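Local coordinates for crystal protein (PDB 2ZTB), which is parasporin-2, a proteolytically activated bacterial toxin that recognizes cancer cells and probably forms pores in their membranes, as in the aerolysin-type beta-pore-forming toxins, at residues 110-115 / 146-151; 125-130 / 139-144. All coordinates share one frame; numbering follows the deposited sequence.

Interaction 1. Residues 110-115 / 146-151; sequences STVTSS and TSETTT
Thr146 O is gripped from two directions, by the backbone N of Ser114 at 3.2 Å and by a donating water at 2.8 Å. That water also bonds Ser114 OG, which has a further partner in Gly145 N. The bond from Ser114 N is bent, with an N-H...O angle of 144°. It lies where strand 147-164 starts to run antiparallel to strand 96-116, in the long-stranded sheet of an aerolysin-type toxin. Ser110 with Thr150 and Val112 with Glu148 are hydrogen-bonded pairs, each joined by two backbone bonds. The Val112 and Glu148 side chains lie side by side, pointing the same way. Val112 CG1 reaches Glu148 CB at 4.0 Å. Glu148 OE2 goes on to Thr142 OG1, and Ser110 OG to Asn232 OD1. The other edge of strand 110-115 is bonded through its backbone to Thr229 and Thr231 of strand 223-247. Thr111, Thr113, Ser147 and Thr149 form the face opposite Val112 and Glu148, rich in hydroxyls. Here side chains join the non-hydrogen-bonded pairs, and either hydroxyl could donate. With chi1 at -167°, Thr113 turns OG1 away from its backbone N, into a hydrogen bond with Ser147 OG at 2.8 Å. In both Thr111 and Thr149 chi1 is -59°, which sets OG1 beside the backbone N and turns the two hydroxyls together. Thr111 OG1 and Thr149 OG1 hydrogen-bond at 2.8 Å, while Thr149 CG2 sits 3.5 Å from Thr111 OG1.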
loop_
_atom_site.group_PDB
_atom_site.type_symbol
_atom_site.label_atom_id
_atom_site.label_comp_id
_atom_site.label_asym_id
_atom_site.label_seq_id
_atom_site.Cartn_x
_atom_site.Cartn_y
_atom_site.Cartn_z
ATOM N N SER A 110 8.048 -9.002 2.506
ATOM C CA SER A 110 7.839 -7.562 2.289
ATOM C C SER A 110 6.382 -7.338 1.943
ATOM O O SER A 110 5.881 -7.930 0.992
ATOM C CB SER A 110 8.702 -7.045 1.139
ATOM O OG SER A 110 10.041 -7.469 1.282
ATOM N N THR A 111 5.708 -6.493 2.720
ATOM C CA THR A 111 4.271 -6.247 2.560
ATOM C C THR A 111 3.970 -4.761 2.257
ATOM O O THR A 111 4.505 -3.868 2.916
ATOM C CB THR A 111 3.500 -6.744 3.797
ATOM O OG1 THR A 111 3.752 -8.147 3.971
ATOM C CG2 THR A 111 1.961 -6.512 3.666
ATOM N N VAL A 112 3.156 -4.505 1.231
ATOM C CA VAL A 112 2.571 -3.161 1.013
ATOM C C VAL A 112 1.042 -3.197 1.256
ATOM O O VAL A 112 0.375 -4.209 1.003
ATOM C CB VAL A 112 2.943 -2.574 -0.393
ATOM C CG1 VAL A 112 2.214 -3.311 -1.522
ATOM C CG2 VAL A 112 2.692 -1.057 -0.462
ATOM N N THR A 113 0.512 -2.104 1.803
ATOM C CA THR A 113 -0.936 -1.889 1.949
ATOM C C THR A 113 -1.214 -0.397 1.721
ATOM O O THR A 113 -0.391 0.467 2.052
ATOM C CB THR A 113 -1.480 -2.416 3.316
ATOM O OG1 THR A 113 -2.914 -2.479 3.300
ATOM C CG2 THR A 113 -1.006 -1.564 4.493
ATOM N N SER A 114 -2.353 -0.096 1.109
ATOM C CA SER A 114 -2.726 1.302 0.847
ATOM C C SER A 114 -4.218 1.437 0.839
ATOM O O SER A 114 -4.934 0.455 0.742
ATOM C CB SER A 114 -2.159 1.849 -0.471
ATOM O OG SER A 114 -2.493 1.024 -1.570
ATOM N N SER A 115 -4.665 2.681 0.955
ATOM C CA SER A 115 -6.068 3.009 0.953
ATOM C C SER A 115 -6.185 4.517 0.734
ATOM O O SER A 115 -5.178 5.239 0.680
ATOM C CB SER A 115 -6.697 2.614 2.283
ATOM O OG SER A 115 -6.062 3.333 3.328
ATOM N N THR A 146 -5.291 -2.033 -1.856
ATOM C CA THR A 146 -5.007 -3.467 -1.763
ATOM C C THR A 146 -3.797 -3.769 -0.858
ATOM O O THR A 146 -3.112 -2.855 -0.387
ATOM C CB THR A 146 -4.774 -4.116 -3.162
ATOM O OG1 THR A 146 -3.525 -3.663 -3.692
ATOM C CG2 THR A 146 -5.916 -3.758 -4.143
ATOM N N SER A 147 -3.560 -5.054 -0.619
ATOM C CA SER A 147 -2.368 -5.511 0.098
ATOM C C SER A 147 -1.641 -6.567 -0.711
ATOM O O SER A 147 -2.273 -7.412 -1.326
ATOM C CB SER A 147 -2.735 -6.086 1.481
ATOM O OG SER A 147 -3.368 -5.095 2.277
ATOM N N GLU A 148 -0.307 -6.516 -0.695
ATOM C CA GLU A 148 0.546 -7.515 -1.354
ATOM C C GLU A 148 1.736 -7.838 -0.480
ATOM O O GLU A 148 2.341 -6.929 0.091
ATOM C CB GLU A 148 1.131 -6.979 -2.659
ATOM C CG GLU A 148 0.170 -6.635 -3.744
ATOM C CD GLU A 148 0.872 -5.991 -4.917
ATOM O OE1 GLU A 148 1.690 -6.664 -5.569
ATOM O OE2 GLU A 148 0.612 -4.810 -5.179
ATOM N N THR A 149 2.101 -9.121 -0.451
ATOM C CA THR A 149 3.326 -9.599 0.186
ATOM C C THR A 149 4.179 -10.361 -0.832
ATOM O O THR A 149 3.670 -11.221 -1.550
ATOM C CB THR A 149 2.988 -10.531 1.397
ATOM O OG1 THR A 149 2.196 -9.798 2.331
ATOM C CG2 THR A 149 4.241 -11.037 2.101
ATOM N N THR A 150 5.467 -10.035 -0.897
ATOM C CA THR A 150 6.433 -10.827 -1.674
ATOM C C THR A 150 7.406 -11.522 -0.721
ATOM O O THR A 150 7.600 -11.079 0.405
ATOM C CB THR A 150 7.197 -9.971 -2.717
ATOM O OG1 THR A 150 7.761 -8.811 -2.083
ATOM C CG2 THR A 150 6.251 -9.520 -3.851
ATOM N N THR A 151 7.992 -12.632 -1.155
ATOM C CA THR A 151 8.865 -13.402 -0.275
ATOM C C THR A 151 10.239 -13.652 -0.907
ATOM O O THR A 151 10.374 -13.639 -2.137
ATOM C CB THR A 151 8.210 -14.756 0.150
ATOM O OG1 THR A 151 7.999 -15.589 -0.999
ATOM C CG2 THR A 151 6.865 -14.521 0.842
HETATM O O HOH W 1 -1.258 -1.400 -1.881
#

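Interaction 2. Residues 125-130 / 139-144; sequences KLSIKK and SFSTTI
Leu126 and Thr142 are joined by two short backbone hydrogen bonds, and Ile128 and Phe140 by two more. Leu126 N to Thr142 O, at 2.7 Å, is nearly straight at the hydrogen. Its donor is nonetheless tilted 26° from the carbonyl plane.

Apolar contacts lie on the face with Leu126, Ile128, Phe140 and Thr142. Leu126 CB meets Ile144 CG1 at 3.9 Å, and Ile128 CB faces Phe140 CB at 4.3 Å. Val68 and residues of strand 223-247 cover Leu126 and Ile128, while Phe140 packs on Ser110 and Val112. The aliphatic parts of two lysines pack as well: Lys129 CG on Ser139 CB at 3.5 Å, and Lys125 CB on Ser141 OG at 3.3 Å.

Among the polar contacts, one water bridges Ser127 OG, at 2.8 Å, and Ser141 OG, at 2.6 Å. The Lys125 chain bends at chi2 (-79°) and crosses Thr143 obliquely. Its NZ makes a weak bond to Thr143 OG1 at 3.4 Å and another weak one to a water on Ser141 O. The Lys129 amine is salt-bridged to Glu137.

The whole is a two-stranded antiparallel beta hairpin with one largely apolar face and one polar face. Such an amphipathic hairpin, lying against the main sheet, is consistent with the membrane-inserting hairpin of aerolysin-type toxins.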
loop_
_atom_site.group_PDB
_atom_site.type_symbol
_atom_site.label_atom_id
_atom_site.label_comp_id
_atom_site.label_asym_id
_atom_site.label_seq_id
_atom_site.Cartn_x
_atom_site.Cartn_y
_atom_site.Cartn_z
ATOM N N LYS A 125 -1.300 1.759 -11.176
ATOM C CA LYS A 125 -0.506 1.218 -10.085
ATOM C C LYS A 125 0.279 2.333 -9.408
ATOM O O LYS A 125 0.701 3.292 -10.053
ATOM C CB LYS A 125 0.437 0.140 -10.606
ATOM C CG LYS A 125 -0.251 -1.006 -11.338
ATOM C CD LYS A 125 -0.892 -2.019 -10.396
ATOM C CE LYS A 125 -1.482 -3.164 -11.207
ATOM N NZ LYS A 125 -1.646 -4.410 -10.416
ATOM N N LEU A 126 0.448 2.208 -8.099
ATOM C CA LEU A 126 1.237 3.152 -7.335
ATOM C C LEU A 126 2.626 2.558 -7.063
ATOM O O LEU A 126 2.747 1.414 -6.608
ATOM C CB LEU A 126 0.519 3.479 -6.029
ATOM C CG LEU A 126 1.220 4.384 -5.016
ATOM C CD1 LEU A 126 1.208 5.815 -5.493
ATOM C CD2 LEU A 126 0.567 4.256 -3.639
ATOM N N SER A 127 3.665 3.334 -7.347
ATOM C CA SER A 127 5.033 2.915 -7.070
ATOM C C SER A 127 5.431 3.263 -5.640
ATOM O O SER A 127 5.365 4.430 -5.222
ATOM C CB SER A 127 6.007 3.519 -8.073
ATOM O OG SER A 127 5.711 3.069 -9.384
ATOM N N ILE A 128 5.811 2.223 -4.900
ATOM C CA ILE A 128 6.270 2.344 -3.523
ATOM C C ILE A 128 7.693 1.772 -3.435
ATOM O O ILE A 128 7.952 0.624 -3.824
ATOM C CB ILE A 128 5.283 1.647 -2.510
ATOM C CG1 ILE A 128 3.918 2.365 -2.479
ATOM C CG2 ILE A 128 5.872 1.562 -1.103
ATOM C CD1 ILE A 128 3.975 3.863 -2.064
ATOM N N LYS A 129 8.612 2.604 -2.954
ATOM C CA LYS A 129 9.998 2.213 -2.760
ATOM C C LYS A 129 10.494 2.695 -1.406
ATOM O O LYS A 129 10.361 3.871 -1.072
ATOM C CB LYS A 129 10.872 2.786 -3.870
ATOM C CG LYS A 129 10.701 2.094 -5.218
ATOM C CD LYS A 129 11.224 2.935 -6.379
ATOM C CE LYS A 129 11.870 2.056 -7.456
ATOM N NZ LYS A 129 12.907 1.151 -6.870
ATOM N N LYS A 130 11.070 1.785 -0.632
ATOM C CA LYS A 130 11.625 2.126 0.671
ATOM C C LYS A 130 12.909 1.345 0.932
ATOM O O LYS A 130 12.946 0.124 0.756
ATOM C CB LYS A 130 10.580 1.865 1.771
ATOM C CG LYS A 130 11.081 1.963 3.207
ATOM C CD LYS A 130 11.320 3.395 3.632
ATOM C CE LYS A 130 12.184 3.433 4.885
ATOM N NZ LYS A 130 12.208 4.799 5.479
ATOM N N SER A 139 10.622 -2.603 -3.264
ATOM C CA SER A 139 9.757 -1.856 -4.178
ATOM C C SER A 139 8.482 -2.613 -4.567
ATOM O O SER A 139 8.466 -3.847 -4.628
ATOM C CB SER A 139 10.506 -1.411 -5.423
ATOM O OG SER A 139 10.725 -2.506 -6.282
ATOM N N PHE A 140 7.419 -1.846 -4.821
ATOM C CA PHE A 140 6.115 -2.378 -5.194
ATOM C C PHE A 140 5.475 -1.499 -6.276
ATOM O O PHE A 140 5.628 -0.274 -6.272
ATOM C CB PHE A 140 5.179 -2.400 -3.978
ATOM C CG PHE A 140 5.492 -3.475 -2.952
ATOM C CD1 PHE A 140 6.203 -3.170 -1.802
ATOM C CD2 PHE A 140 5.031 -4.779 -3.122
ATOM C CE1 PHE A 140 6.488 -4.155 -0.868
ATOM C CE2 PHE A 140 5.296 -5.759 -2.188
ATOM C CZ PHE A 140 6.025 -5.451 -1.062
ATOM N N SER A 141 4.770 -2.138 -7.203
ATOM C CA SER A 141 3.840 -1.449 -8.106
ATOM C C SER A 141 2.444 -1.960 -7.727
ATOM O O SER A 141 2.070 -3.094 -8.053
ATOM C CB SER A 141 4.183 -1.739 -9.575
ATOM O OG SER A 141 3.615 -0.756 -10.433
ATOM N N THR A 142 1.688 -1.142 -6.998
ATOM C CA THR A 142 0.520 -1.661 -6.295
ATOM C C THR A 142 -0.796 -0.950 -6.613
ATOM O O THR A 142 -0.825 0.271 -6.801
ATOM C CB THR A 142 0.787 -1.726 -4.767
ATOM O OG1 THR A 142 -0.176 -2.579 -4.143
ATOM C CG2 THR A 142 0.760 -0.344 -4.131
ATOM N N THR A 143 -1.883 -1.719 -6.679
ATOM C CA THR A 143 -3.222 -1.153 -6.794
ATOM C C THR A 143 -3.621 -0.534 -5.453
ATOM O O THR A 143 -3.621 -1.202 -4.414
ATOM C CB THR A 143 -4.264 -2.210 -7.222
ATOM O OG1 THR A 143 -3.877 -2.792 -8.466
ATOM C CG2 THR A 143 -5.660 -1.586 -7.375
ATOM N N ILE A 144 -3.939 0.753 -5.488
ATOM C CA ILE A 144 -4.377 1.488 -4.311
ATOM C C ILE A 144 -5.617 0.829 -3.710
ATOM O O ILE A 144 -6.564 0.491 -4.434
ATOM C CB ILE A 144 -4.626 2.965 -4.651
ATOM C CG1 ILE A 144 -3.337 3.574 -5.233
ATOM C CG2 ILE A 144 -5.113 3.735 -3.428
ATOM C CD1 ILE A 144 -3.513 4.982 -5.872
HETATM O O HOH W 2 0.737 -5.433 -8.267
HETATM O O HOH W 3 3.656 1.799 -10.713
#

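How the interactions relate
Interaction 2 pairs the two strands of a hairpin, and interaction 1 pairs the strands that lead into and out of it. Strand 96-116 precedes strand 126-132, and strand 136-142 is followed by strand 147-164. The two contacts have centres about 9 Å apart and touch through the face that carries Val112 and Glu148. Glu148 OE2 and Thr142 OG1 are 2.6 Å apart, a probable hydrogen bond. The Phe140 ring packs over strand 110-115, with CZ 3.2 Å from Ser110 O and CD2 3.6 Å from Val112 CG1. In the loop after strand 136-142, Ile144 CA lies 3.4 Å from Ser114 OG. If the hairpin moves during pore formation, as in relatives, these contacts would probably have to part.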